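ArtJ (Geobacillus stearothermophilus, PDB 2PVU) binds the basic amino acids arginine, lysine and histidine and probably delivers them to its cognate ATP-binding cassette transporter, Art(MP)2. Local coordinates at residues 127-132 and 192-197; 49-54 and 177-182; 133-138 and 209-214; 87-92 and 154-159; 107-112 and 224-229. One frame throughout, in Å; residues are numbered along the deposited sequence.

Contact 1: 127-132 and 192-197. With LYS (lysine), chain E.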
# COMPACT_ATOMS: atom_id res chain seq x y z
N ALA A 127 4.80 6.53 -4.66
CA ALA A 127 5.11 6.53 -3.23
C ALA A 127 6.60 6.28 -2.98
O ALA A 127 7.35 6.04 -3.92
CB ALA A 127 4.26 5.42 -2.54
N THR A 128 7.00 6.32 -1.70
CA THR A 128 8.34 5.94 -1.35
C THR A 128 8.29 5.42 0.10
O THR A 128 7.38 5.77 0.84
CB THR A 128 9.34 7.13 -1.45
OG1 THR A 128 10.65 6.69 -1.09
CG2 THR A 128 8.93 8.28 -0.53
N GLN A 129 9.25 4.59 0.46
CA GLN A 129 9.40 4.22 1.86
C GLN A 129 9.94 5.44 2.61
O GLN A 129 10.68 6.26 2.05
CB GLN A 129 10.39 3.06 2.02
CG GLN A 129 9.94 1.76 1.44
CD GLN A 129 8.52 1.39 1.88
OE1 GLN A 129 8.27 1.01 3.04
NE2 GLN A 129 7.60 1.52 0.97
N VAL A 130 9.61 5.51 3.89
CA VAL A 130 10.16 6.53 4.77
C VAL A 130 10.43 5.84 6.09
O VAL A 130 9.99 4.72 6.30
CB VAL A 130 9.14 7.70 4.98
CG1 VAL A 130 8.85 8.48 3.66
CG2 VAL A 130 7.89 7.19 5.58
N ILE A 131 11.08 6.55 7.00
CA ILE A 131 11.30 6.04 8.35
C ILE A 131 10.38 6.75 9.33
O ILE A 131 10.26 7.98 9.33
CB ILE A 131 12.76 6.29 8.77
CG1 ILE A 131 13.69 5.60 7.79
CG2 ILE A 131 13.06 5.80 10.23
CD1 ILE A 131 15.09 6.24 7.74
N LEU A 132 9.71 5.96 10.15
CA LEU A 132 8.86 6.48 11.19
C LEU A 132 9.56 6.22 12.54
O LEU A 132 9.95 5.10 12.82
CB LEU A 132 7.49 5.78 11.14
CG LEU A 132 6.42 6.22 12.12
CD1 LEU A 132 5.90 7.63 11.85
CD2 LEU A 132 5.28 5.23 12.04
N ALA A 192 12.41 1.93 15.11
CA ALA A 192 11.98 2.61 13.90
C ALA A 192 11.12 1.65 13.12
O ALA A 192 11.26 0.42 13.25
CB ALA A 192 13.21 2.99 13.05
N VAL A 193 10.25 2.23 12.28
CA VAL A 193 9.42 1.46 11.32
C VAL A 193 9.71 2.00 9.92
O VAL A 193 9.87 3.24 9.72
CB VAL A 193 7.91 1.57 11.70
CG1 VAL A 193 6.98 1.09 10.49
CG2 VAL A 193 7.63 0.72 12.95
N ILE A 194 9.83 1.10 8.94
CA ILE A 194 9.94 1.56 7.55
C ILE A 194 8.62 1.19 6.90
O ILE A 194 8.21 0.02 6.88
CB ILE A 194 11.14 0.96 6.80
CG1 ILE A 194 12.45 1.40 7.49
CG2 ILE A 194 11.14 1.41 5.32
CD1 ILE A 194 13.71 0.71 6.92
N THR A 195 7.94 2.21 6.40
CA THR A 195 6.65 2.03 5.71
C THR A 195 6.44 3.10 4.65
O THR A 195 7.29 3.94 4.45
CB THR A 195 5.47 1.94 6.70
OG1 THR A 195 4.30 1.44 6.01
CG2 THR A 195 5.19 3.31 7.35
N ASP A 196 5.25 3.10 4.03
CA ASP A 196 4.99 3.98 2.87
C ASP A 196 4.73 5.40 3.33
O ASP A 196 4.11 5.61 4.38
CB ASP A 196 3.79 3.44 2.08
CG ASP A 196 4.07 2.12 1.37
OD1 ASP A 196 4.82 1.31 1.92
OD2 ASP A 196 3.53 1.86 0.27
N ASN A 197 5.17 6.36 2.51
CA ASN A 197 5.13 7.76 2.89
C ASN A 197 3.74 8.26 3.30
O ASN A 197 3.64 8.97 4.29
CB ASN A 197 5.73 8.68 1.80
CG ASN A 197 4.92 8.65 0.51
OD1 ASN A 197 4.80 7.61 -0.12
ND2 ASN A 197 4.36 9.78 0.14
N LYS E . 3.73 -0.64 -0.95
CA LYS E . 4.45 -1.62 -0.08
C LYS E . 4.48 -2.99 -0.77
O LYS E . 5.14 -3.90 -0.30
CB LYS E . 3.75 -1.75 1.27
CG LYS E . 2.28 -2.22 1.11
CD LYS E . 1.74 -2.83 2.42
CE LYS E . 0.21 -2.78 2.40
NZ LYS E . -0.38 -3.56 3.62
OXT LYS E . 3.83 -3.20 -1.81

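Contact 2: 49-54 and 177-182. With LYS (lysine), chain E.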
# COMPACT_ATOMS: atom_id res chain seq x y z
N ASP A 49 -5.85 -5.75 2.31
CA ASP A 49 -5.38 -5.81 3.72
C ASP A 49 -5.86 -4.53 4.34
O ASP A 49 -5.14 -3.52 4.26
CB ASP A 49 -3.83 -5.91 3.74
CG ASP A 49 -3.23 -5.63 5.12
OD1 ASP A 49 -3.91 -6.01 6.12
OD2 ASP A 49 -2.12 -5.04 5.18
N ALA A 50 -7.09 -4.51 4.91
CA ALA A 50 -7.63 -3.19 5.32
C ALA A 50 -7.09 -2.81 6.69
O ALA A 50 -7.86 -2.72 7.65
CB ALA A 50 -9.14 -3.17 5.35
N ALA A 51 -5.79 -2.53 6.74
CA ALA A 51 -5.11 -2.04 7.94
C ALA A 51 -3.99 -1.11 7.50
O ALA A 51 -2.81 -1.27 7.93
CB ALA A 51 -4.55 -3.25 8.78
N PHE A 52 -4.33 -0.17 6.60
CA PHE A 52 -3.29 0.61 5.86
C PHE A 52 -3.88 1.97 5.46
O PHE A 52 -3.93 2.36 4.27
CB PHE A 52 -2.83 -0.20 4.63
CG PHE A 52 -1.43 0.12 4.15
CD1 PHE A 52 -1.25 0.62 2.86
CD2 PHE A 52 -0.31 -0.08 4.99
CE1 PHE A 52 0.06 0.91 2.38
CE2 PHE A 52 0.99 0.20 4.53
CZ PHE A 52 1.17 0.70 3.21
N ALA A 53 -4.35 2.69 6.48
CA ALA A 53 -4.88 4.05 6.25
C ALA A 53 -3.77 4.92 5.67
O ALA A 53 -2.64 4.88 6.15
CB ALA A 53 -5.41 4.66 7.55
N PRO A 54 -4.09 5.78 4.67
CA PRO A 54 -5.42 6.14 4.17
C PRO A 54 -5.93 5.32 2.98
O PRO A 54 -6.98 5.63 2.43
CB PRO A 54 -5.21 7.57 3.69
CG PRO A 54 -3.82 7.54 3.11
CD PRO A 54 -3.03 6.55 4.00
N THR A 177 0.52 -6.93 9.97
CA THR A 177 -0.03 -5.62 9.53
C THR A 177 0.96 -4.51 9.82
O THR A 177 1.76 -4.60 10.79
CB THR A 177 -1.35 -5.28 10.21
OG1 THR A 177 -1.17 -5.18 11.62
CG2 THR A 177 -2.42 -6.35 9.92
N THR A 178 0.86 -3.43 9.04
CA THR A 178 1.59 -2.20 9.38
C THR A 178 1.07 -1.61 10.70
O THR A 178 1.84 -0.98 11.44
CB THR A 178 1.46 -1.21 8.21
OG1 THR A 178 2.03 -1.85 7.10
CG2 THR A 178 2.20 0.17 8.48
N VAL A 179 -0.21 -1.82 11.01
CA VAL A 179 -0.77 -1.33 12.26
C VAL A 179 0.04 -1.85 13.46
O VAL A 179 0.44 -1.08 14.34
CB VAL A 179 -2.27 -1.75 12.44
CG1 VAL A 179 -2.72 -1.52 13.90
CG2 VAL A 179 -3.16 -0.96 11.47
N VAL A 180 0.28 -3.15 13.49
CA VAL A 180 1.08 -3.78 14.56
C VAL A 180 2.56 -3.33 14.58
O VAL A 180 3.12 -3.13 15.67
CB VAL A 180 0.96 -5.31 14.55
CG1 VAL A 180 1.97 -5.96 15.52
CG2 VAL A 180 -0.47 -5.71 14.91
N ALA A 181 3.18 -3.18 13.41
CA ALA A 181 4.49 -2.54 13.32
C ALA A 181 4.55 -1.22 14.08
O ALA A 181 5.48 -0.99 14.87
CB ALA A 181 4.93 -2.36 11.79
N ILE A 182 3.58 -0.34 13.81
CA ILE A 182 3.51 0.97 14.48
C ILE A 182 3.33 0.84 15.99
O ILE A 182 4.01 1.52 16.76
CB ILE A 182 2.41 1.87 13.84
CG1 ILE A 182 2.86 2.33 12.45
CG2 ILE A 182 2.12 3.09 14.72
CD1 ILE A 182 1.74 2.82 11.57
N LYS E . 3.73 -0.64 -0.95
CA LYS E . 4.45 -1.62 -0.08
C LYS E . 4.48 -2.99 -0.77
O LYS E . 5.14 -3.90 -0.30
CB LYS E . 3.75 -1.75 1.27
CG LYS E . 2.28 -2.22 1.11
CD LYS E . 1.74 -2.83 2.42
CE LYS E . 0.21 -2.78 2.40
NZ LYS E . -0.38 -3.56 3.62
OXT LYS E . 3.83 -3.20 -1.81
O HOH W 1 -1.19 -3.25 7.07

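Contact 3: 133-138 and 209-214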
# COMPACT_ATOMS: atom_id res chain seq x y z
N VAL A 133 9.71 7.25 13.35
CA VAL A 133 10.40 7.16 14.65
C VAL A 133 9.67 8.01 15.69
O VAL A 133 8.83 8.84 15.35
CB VAL A 133 11.89 7.67 14.56
CG1 VAL A 133 12.79 6.71 13.76
CG2 VAL A 133 11.98 9.13 14.02
N LYS A 134 9.99 7.79 16.96
CA LYS A 134 9.52 8.70 17.99
C LYS A 134 10.29 10.01 17.89
O LYS A 134 11.46 10.02 17.51
CB LYS A 134 9.73 8.08 19.37
CG LYS A 134 8.84 6.88 19.63
CD LYS A 134 9.00 6.41 21.07
CE LYS A 134 8.00 5.28 21.33
NZ LYS A 134 8.02 4.74 22.74
N GLN A 135 9.64 11.12 18.21
CA GLN A 135 10.38 12.38 18.27
C GLN A 135 11.38 12.16 19.39
O GLN A 135 11.07 11.53 20.41
CB GLN A 135 9.46 13.56 18.58
CG GLN A 135 8.54 13.95 17.42
CD GLN A 135 7.30 14.72 17.89
OE1 GLN A 135 6.24 14.63 17.27
NE2 GLN A 135 7.43 15.45 19.00
N GLY A 136 12.60 12.62 19.19
CA GLY A 136 13.65 12.31 20.20
C GLY A 136 14.61 11.29 19.63
O GLY A 136 15.73 11.17 20.09
N SER A 137 14.18 10.53 18.62
CA SER A 137 15.11 9.59 17.99
C SER A 137 16.28 10.37 17.37
O SER A 137 16.04 11.44 16.78
CB SER A 137 14.42 8.80 16.86
OG SER A 137 15.39 8.17 16.04
N PRO A 138 17.52 9.85 17.47
CA PRO A 138 18.63 10.54 16.84
C PRO A 138 18.72 10.29 15.32
O PRO A 138 19.59 10.88 14.68
CB PRO A 138 19.85 9.97 17.55
CG PRO A 138 19.46 8.56 17.86
CD PRO A 138 17.97 8.63 18.18
N ASN A 209 -0.60 13.32 19.54
CA ASN A 209 -0.28 13.00 20.93
C ASN A 209 0.68 11.83 21.08
O ASN A 209 1.22 11.61 22.17
CB ASN A 209 -1.55 12.80 21.77
CG ASN A 209 -2.40 14.06 21.85
OD1 ASN A 209 -1.90 15.18 21.69
ND2 ASN A 209 -3.70 13.88 22.10
N LYS A 210 0.88 11.08 20.01
CA LYS A 210 1.84 9.99 19.96
C LYS A 210 3.28 10.47 19.77
O LYS A 210 4.23 9.68 19.92
CB LYS A 210 1.51 9.00 18.84
CG LYS A 210 0.27 8.16 19.03
CD LYS A 210 0.27 7.41 20.37
CE LYS A 210 -1.14 7.04 20.76
NZ LYS A 210 -1.87 6.60 19.55
N LYS A 211 3.44 11.74 19.39
CA LYS A 211 4.74 12.38 19.23
C LYS A 211 5.70 11.53 18.40
O LYS A 211 6.81 11.19 18.85
CB LYS A 211 5.36 12.70 20.60
CG LYS A 211 4.37 13.24 21.60
CD LYS A 211 4.59 14.68 21.94
CE LYS A 211 3.77 15.01 23.16
NZ LYS A 211 3.19 16.38 23.09
N LEU A 212 5.26 11.19 17.18
CA LEU A 212 6.08 10.50 16.19
C LEU A 212 6.54 11.50 15.14
O LEU A 212 6.02 12.63 15.08
CB LEU A 212 5.31 9.35 15.51
CG LEU A 212 4.86 8.18 16.44
CD1 LEU A 212 4.31 7.04 15.64
CD2 LEU A 212 6.01 7.68 17.32
N GLN A 213 7.50 11.08 14.31
CA GLN A 213 7.93 11.92 13.20
C GLN A 213 8.38 11.08 12.00
O GLN A 213 8.79 9.92 12.16
CB GLN A 213 9.04 12.86 13.62
CG GLN A 213 10.42 12.26 13.56
CD GLN A 213 11.43 13.14 14.27
OE1 GLN A 213 11.38 14.36 14.15
NE2 GLN A 213 12.33 12.53 15.01
N VAL A 214 8.31 11.68 10.81
CA VAL A 214 8.69 11.01 9.55
C VAL A 214 10.07 11.52 9.12
O VAL A 214 10.34 12.72 9.09
CB VAL A 214 7.62 11.22 8.46
CG1 VAL A 214 8.07 10.68 7.07
CG2 VAL A 214 6.32 10.53 8.90
O HOH W 2 13.81 13.22 16.86

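Contact 4: 87-92 and 154-159. With LYS (lysine), chain E.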
# COMPACT_ATOMS: atom_id res chain seq x y z
N ILE A 87 -8.94 -9.61 3.45
CA ILE A 87 -8.40 -10.92 3.71
C ILE A 87 -7.04 -10.95 4.35
O ILE A 87 -6.58 -12.03 4.77
CB ILE A 87 -8.45 -11.84 2.48
CG1 ILE A 87 -7.76 -11.19 1.30
CG2 ILE A 87 -9.93 -12.19 2.18
CD1 ILE A 87 -7.58 -12.16 0.09
N GLY A 88 -6.39 -9.79 4.44
CA GLY A 88 -5.09 -9.78 5.12
C GLY A 88 -3.99 -9.91 4.06
O GLY A 88 -4.25 -10.32 2.93
N TRP A 89 -2.77 -9.54 4.42
CA TRP A 89 -1.73 -9.26 3.43
C TRP A 89 -1.17 -10.58 2.88
O TRP A 89 -1.13 -10.81 1.65
CB TRP A 89 -0.64 -8.45 4.14
CG TRP A 89 0.57 -8.07 3.29
CD1 TRP A 89 1.88 -8.54 3.44
CD2 TRP A 89 0.58 -7.19 2.19
NE1 TRP A 89 2.70 -7.94 2.50
CE2 TRP A 89 1.92 -7.13 1.71
CE3 TRP A 89 -0.42 -6.43 1.53
CZ2 TRP A 89 2.28 -6.31 0.60
CZ3 TRP A 89 -0.05 -5.60 0.43
CH2 TRP A 89 1.27 -5.54 -0.02
N ASP A 90 -0.67 -11.42 3.77
CA ASP A 90 -0.07 -12.65 3.26
C ASP A 90 -1.13 -13.57 2.59
O ASP A 90 -0.89 -14.16 1.51
CB ASP A 90 0.77 -13.35 4.33
CG ASP A 90 2.10 -12.60 4.55
OD1 ASP A 90 2.95 -12.56 3.62
OD2 ASP A 90 2.30 -12.03 5.63
N PRO A 91 -2.32 -13.68 3.22
CA PRO A 91 -3.41 -14.38 2.52
C PRO A 91 -3.77 -13.84 1.17
O PRO A 91 -4.14 -14.63 0.31
CB PRO A 91 -4.60 -14.22 3.47
CG PRO A 91 -3.90 -14.23 4.88
CD PRO A 91 -2.69 -13.31 4.60
N LEU A 92 -3.67 -12.52 0.99
CA LEU A 92 -4.02 -11.88 -0.30
C LEU A 92 -3.14 -12.48 -1.41
O LEU A 92 -3.64 -12.88 -2.48
CB LEU A 92 -3.88 -10.36 -0.21
CG LEU A 92 -3.96 -9.58 -1.55
CD1 LEU A 92 -5.29 -9.91 -2.24
CD2 LEU A 92 -3.79 -8.08 -1.29
N ASN A 154 5.48 -7.75 7.11
CA ASN A 154 6.05 -8.92 6.41
C ASN A 154 5.86 -8.79 4.90
O ASN A 154 4.80 -8.38 4.44
CB ASN A 154 5.33 -10.19 6.86
CG ASN A 154 5.99 -11.43 6.33
OD1 ASN A 154 7.16 -11.68 6.61
ND2 ASN A 154 5.24 -12.24 5.57
N ALA A 155 6.87 -9.18 4.14
CA ALA A 155 6.73 -9.27 2.68
C ALA A 155 6.28 -7.96 2.01
O ALA A 155 5.42 -7.95 1.12
CB ALA A 155 5.82 -10.44 2.29
N THR A 156 6.93 -6.86 2.42
CA THR A 156 6.73 -5.55 1.84
C THR A 156 8.04 -4.99 1.30
O THR A 156 9.15 -5.48 1.60
CB THR A 156 6.15 -4.52 2.84
OG1 THR A 156 7.06 -4.37 3.94
CG2 THR A 156 4.79 -4.99 3.40
N THR A 157 7.92 -3.94 0.48
CA THR A 157 9.11 -3.26 -0.04
C THR A 157 9.83 -2.54 1.13
O THR A 157 11.00 -2.23 1.02
CB THR A 157 8.75 -2.26 -1.15
OG1 THR A 157 7.71 -1.43 -0.66
CG2 THR A 157 8.23 -2.97 -2.40
N GLY A 158 9.14 -2.29 2.27
CA GLY A 158 9.87 -1.76 3.43
C GLY A 158 10.76 -2.82 4.05
O GLY A 158 11.90 -2.54 4.41
N GLN A 159 10.26 -4.04 4.15
CA GLN A 159 11.11 -5.16 4.60
C GLN A 159 12.28 -5.30 3.66
O GLN A 159 13.43 -5.49 4.07
CB GLN A 159 10.35 -6.47 4.65
CG GLN A 159 11.26 -7.63 5.04
CD GLN A 159 10.51 -8.93 5.12
OE1 GLN A 159 9.33 -8.94 5.41
NE2 GLN A 159 11.22 -10.04 4.91
N LYS E . 3.73 -0.64 -0.95
CA LYS E . 4.45 -1.62 -0.08
C LYS E . 4.48 -2.99 -0.77
O LYS E . 5.14 -3.90 -0.30
CB LYS E . 3.75 -1.75 1.27
CG LYS E . 2.28 -2.22 1.11
CD LYS E . 1.74 -2.83 2.42
CE LYS E . 0.21 -2.78 2.40
NZ LYS E . -0.38 -3.56 3.62
OXT LYS E . 3.83 -3.20 -1.81

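Contact 5: 107-112 and 224-229. With LYS (lysine), chain E.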
# COMPACT_ATOMS: atom_id res chain seq x y z
N GLY A 107 -2.44 -0.88 -1.74
CA GLY A 107 -1.21 -0.04 -1.63
C GLY A 107 -0.03 -0.89 -2.10
O GLY A 107 1.05 -0.80 -1.55
N ILE A 108 -0.24 -1.69 -3.13
CA ILE A 108 0.80 -2.67 -3.61
C ILE A 108 1.76 -2.12 -4.63
O ILE A 108 1.36 -1.80 -5.76
CB ILE A 108 0.14 -3.93 -4.26
CG1 ILE A 108 -0.91 -4.50 -3.30
CG2 ILE A 108 1.29 -5.00 -4.59
CD1 ILE A 108 -1.94 -5.48 -4.00
N THR A 109 3.03 -2.07 -4.27
CA THR A 109 4.07 -1.60 -5.19
C THR A 109 4.27 -2.60 -6.31
O THR A 109 4.39 -3.80 -6.09
CB THR A 109 5.39 -1.36 -4.45
OG1 THR A 109 5.18 -0.37 -3.42
CG2 THR A 109 6.49 -0.90 -5.39
N ILE A 110 4.28 -2.08 -7.53
CA ILE A 110 4.65 -2.91 -8.69
C ILE A 110 6.16 -3.20 -8.60
O ILE A 110 6.95 -2.26 -8.54
CB ILE A 110 4.41 -2.10 -10.02
CG1 ILE A 110 2.95 -1.71 -10.15
CG2 ILE A 110 4.93 -2.90 -11.26
CD1 ILE A 110 2.64 -0.63 -11.22
N THR A 111 6.58 -4.47 -8.64
CA THR A 111 8.03 -4.78 -8.65
C THR A 111 8.34 -5.88 -9.62
O THR A 111 7.46 -6.68 -9.96
CB THR A 111 8.60 -5.24 -7.28
OG1 THR A 111 8.02 -6.50 -6.92
CG2 THR A 111 8.30 -4.19 -6.20
N ASP A 112 9.60 -5.94 -10.07
CA ASP A 112 9.95 -6.95 -11.06
C ASP A 112 9.77 -8.35 -10.52
O ASP A 112 9.31 -9.26 -11.23
CB ASP A 112 11.40 -6.75 -11.53
CG ASP A 112 11.52 -5.64 -12.57
OD1 ASP A 112 10.48 -5.17 -13.09
OD2 ASP A 112 12.68 -5.27 -12.89
N GLU A 224 8.45 4.39 -5.92
CA GLU A 224 7.61 3.17 -6.03
C GLU A 224 6.30 3.57 -6.66
O GLU A 224 5.81 4.68 -6.40
CB GLU A 224 7.32 2.60 -4.61
CG GLU A 224 8.57 1.97 -3.98
CD GLU A 224 8.33 1.30 -2.63
OE1 GLU A 224 7.31 0.60 -2.41
OE2 GLU A 224 9.19 1.50 -1.75
N TYR A 225 5.70 2.66 -7.46
CA TYR A 225 4.38 2.96 -8.05
C TYR A 225 3.41 1.89 -7.64
O TYR A 225 3.77 0.73 -7.76
CB TYR A 225 4.53 2.98 -9.58
CG TYR A 225 5.41 4.13 -10.01
CD1 TYR A 225 4.86 5.36 -10.30
CD2 TYR A 225 6.81 3.98 -10.07
CE1 TYR A 225 5.67 6.45 -10.70
CE2 TYR A 225 7.64 5.05 -10.45
CZ TYR A 225 7.04 6.28 -10.76
OH TYR A 225 7.82 7.34 -11.16
N TYR A 226 2.19 2.24 -7.20
CA TYR A 226 1.22 1.21 -6.83
C TYR A 226 0.45 0.75 -8.07
O TYR A 226 0.22 1.57 -8.98
CB TYR A 226 0.17 1.75 -5.87
CG TYR A 226 0.69 2.19 -4.55
CD1 TYR A 226 1.96 1.79 -4.09
CD2 TYR A 226 -0.12 2.94 -3.72
CE1 TYR A 226 2.42 2.21 -2.82
CE2 TYR A 226 0.30 3.34 -2.45
CZ TYR A 226 1.56 3.01 -2.03
OH TYR A 226 1.92 3.46 -0.77
N GLY A 227 0.13 -0.54 -8.12
CA GLY A 227 -0.74 -1.10 -9.18
C GLY A 227 -1.81 -1.97 -8.52
O GLY A 227 -1.62 -2.48 -7.41
N MET A 228 -2.97 -2.10 -9.19
CA MET A 228 -3.92 -3.16 -8.84
C MET A 228 -3.24 -4.45 -9.30
O MET A 228 -2.40 -4.40 -10.18
CB MET A 228 -5.25 -2.89 -9.55
CG MET A 228 -6.05 -1.80 -8.79
SD MET A 228 -7.35 -1.13 -9.79
CE MET A 228 -6.51 0.10 -10.77
N ILE A 229 -3.53 -5.57 -8.66
CA ILE A 229 -2.80 -6.82 -8.93
C ILE A 229 -3.77 -7.95 -9.30
O ILE A 229 -4.93 -7.93 -8.91
CB ILE A 229 -1.96 -7.20 -7.70
CG1 ILE A 229 -0.99 -8.35 -8.01
CG2 ILE A 229 -2.89 -7.61 -6.52
CD1 ILE A 229 -0.02 -8.63 -6.88
N LYS E . 3.73 -0.64 -0.95
CA LYS E . 4.45 -1.62 -0.08
C LYS E . 4.48 -2.99 -0.77
O LYS E . 5.14 -3.90 -0.30
CB LYS E . 3.75 -1.75 1.27
CG LYS E . 2.28 -2.22 1.11
CD LYS E . 1.74 -2.83 2.42
CE LYS E . 0.21 -2.78 2.40
NZ LYS E . -0.38 -3.56 3.62
OXT LYS E . 3.83 -3.20 -1.81
O HOH W 3 -2.77 -1.77 -4.84
O HOH W 4 7.36 0.53 -8.48

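Contact 1: 127-132 and 192-197
V130 pairs with T195 and L132 with V193 across two antiparallel strands, and each pair exchanges two backbone hydrogen bonds; V130 N reaches T195 O at 2.9 Å and L132 N reaches V193 O at 2.8 Å. Between them I131 and I194 form a non-hydrogen-bonded pair. Where the second strand gives way to helix 197-206 the backbone pattern continues in altered form: N197 N donates to T128 O, and the N197 side chain turns back (chi1 64°) to set OD1 3.0 Å from T128 N, which lies above the plane of that amide. Asparagine probably suits this corner, its oxygen taking the bond that a strand carbonyl would otherwise accept.

Among apolar groups, V130 CG1 lies 3.6 Å from N197 CB, and I131 CG2 meets A192 CB at 4.0 Å. The face carrying V130, L132, V193 and T195 is packed by helices 178-186 and 197-206, which suits the beta-branched and aliphatic side chains there.

The polar side chains gather at the ligand end. Q129, bent at chi2 (-50°), brings NE2 to D196 OD1 at 2.9 Å; the acceptor lies close to the glutamine amide plane, but the nitrogen stands above the carboxylate, the two planes being 82° apart. Q129 NE2 is also bonded to E224. D196 OD2 receives the amino N of the bound lysine at 2.8 Å and is bonded to Y226 OH as well. Donors thus hold both carboxylate oxygens of a buried aspartate, which probably favours its ionised form and a charge that balances the ligand's alpha-ammonium group.

Contact 2: 49-54 and 177-182
The backbones of A51 and V179 come within 6.2 Å (CA to CA) as the loop 49-54 passes the first turn of helix 178-186, with no direct hydrogen bond between the two segments. A51 CB sits in a small apolar patch, 3.8 Å from V179 CG2 and 3.9 Å from T177 CG2; a small alanine probably suits the close approach of loop and helix. One water links the segments: it accepts from T178 N at 2.8 Å and lies within bonding distance of A51 O and D49 OD2. This is a meeting of the two lobes of a family 3 solute-binding protein, closed over the ligand's side chain. F52, its CG anti to the backbone N (chi1 -154°), spreads its ring beneath the lysine, whose CE stands 3.5 Å above the ring centre. T178 comes to the edge of the same ring, OG1 being 3.4 Å from F52 CE2, while that hydroxyl is bonded to Q153. An aromatic ring here gives the aliphatic chain a flat bed, and D49 OD2 lies beyond the end of the chain, 2.8 Å from the ligand NZ and also bonded to Q153 NE2. Behind, T177 OG1 accepts from V180 N at 3.1 Å, an N-cap that starts the helix.

Contact 3: 133-138 and 209-214
Q213 and V133 form an antiparallel hydrogen-bonded pair, Q213 N donating to V133 O at 2.8 Å and V133 N to Q213 O, and the Q213 side chain then reaches across the neighbouring strand. Its CB lies 4.0 Å from Q135 CG. CG, placed between the backbone N and the carbonyl carbon (chi1 85°), presses on V133 CG2 at 3.5 Å, and CD passes the same methyl. At the tip NE2 stays near that methyl and turns to a water, although the modelled separation is too short to be trusted. That water accepts from G136 N at 2.7 Å and donates to S137 O at 2.9 Å; it thus ties the turn's backbone together, and the extended glutamine brings its amide up to it.

Beyond V133, the backbone of Q135 donates to K211 O at 2.9 Å. L212 sends CD2 to K134 CG at 3.7 Å; its isobutyl group packs on helices 178-186 and 197-206, while K134 extends to bond L186 O through NZ. K134 to S137 make a type II turn closed by S137 N to K134 O, and G136, with its positive phi, takes the third position, where glycine is the usual choice. The whole is an antiparallel strand pair running out into a beta turn at the far end of the mixed sheet.

Contact 4: 87-92 and 154-159
Part of the wall of the basic amino acid pocket is formed here, where W89 and D90, at the start of helix 89-98, meet N154, A155 and T156 before helix 157-166, across the cleft between the two lobes of a family 3 solute-binding protein. W89 points its CG anti to the backbone N (chi1 179°), which sends the indole towards 154-156. NE1 donates to A155 O at 3.1 Å; the acceptor lies in the indole plane, yet the nitrogen stands well above the plane of the A155 carbonyl rather than on a lone pair, and the N-H...O angle is a bent 146°. T156 CG2 approaches obliquely, 3.7 Å from W89 NE1. Tryptophan suits this place because its edge can bond the opposite lobe while one face lies along the ligand: the bound lysine's CE is 3.4 Å from W89 CZ3, and its NZ also lies over that face, towards the rim.

Farther out, D90 receives N154 ND2 with both oxygens. The bond to OD2, 2.9 Å long and on the syn side, is the better one; that to OD1 is weak, and the amide and carboxylate planes stand 54° apart. An acid opposite an amide gives the lobes a direct polar link, probably near the mouth of the cleft.

Residues 154-159 also touch the ligand. T156 is the N-cap, its OG1 accepting from Q159 N and also bonded to Q153 O, and T157 N at the helix start donates to the ligand's carboxylate O at 2.9 Å, where the helix dipole probably helps to hold the negative charge. A155 N, in turn, donates to Q159 OE1 at 2.8 Å.

Contact 5: 107-112 and 224-229
T109 and Y226 are joined by a single beta bridge, their CA atoms 4.3 Å apart, where the loop after strand 103-104 crosses strand 224-231 nearly at right angles; together they form part of the pocket around the ligand's amino and carboxylate groups. Two straight backbone bonds fix the crossing, G227 N to I108 O at 2.9 Å and I110 N to Y225 O.

The packed side faces the ligand and the apolar interior. G107 CA lies over the face of the Y226 ring, a CH-pi contact 3.9 Å from the centroid; glycine suits the spot, since positive phi favours it and its bare CA can approach the ring closely. Y226 OH is bonded to D196. The T109 hydroxyl is turned beside its own backbone N (chi1 -60°), where it accepts from the ligand's amino N and donates to E224 OE1, a short 2.5 Å bond on the anti lone pair. T109 N donates to the ligand OXT at 2.8 Å, and G107 O takes the same amino group. The residue thus serves both ends of the zwitterion, the hydroxyl that threonine supplies at the amino group and the backbone N-H at the carboxylate. I108 CD1 and I229 CG2 are squeezed to 3.4 Å, tighter than usual, among aromatic residues such as F93 and F120. The absence of a side chain on G227 makes room for I110 CG1, 3.7 Å from G227 N.

The other side is looser and wetter. I110 and Y225 are partly exposed, and I110 CD1 only grazes Y225 CB. Here a water bridges the two backbones, accepting from Y225 N and donating to I110 O at 2.8 Å.

In the fold
Contacts 1, 2, 4 and 5 all touch the bound lysine and surround it from different directions: contacts 1 and 5 grip its amino group, contacts 4 and 5 its carboxylate, and contacts 2 and 4 its side chain. Their centres lie about 10 to 17 Å apart. Contacts 1 and 5 meet directly through D196 OD2 and Y226 OH, 2.5 Å apart, and contacts 4 and 5 through T157 OG1 and E224 OE1 at 2.7 Å, so pocket residues are tied to one another and, through E224, to a second shell. Contact 3 stands apart: it extends strand 125-134 of contact 1, about 13 Å away between centres, but its centre is about 28 Å from that of contact 5.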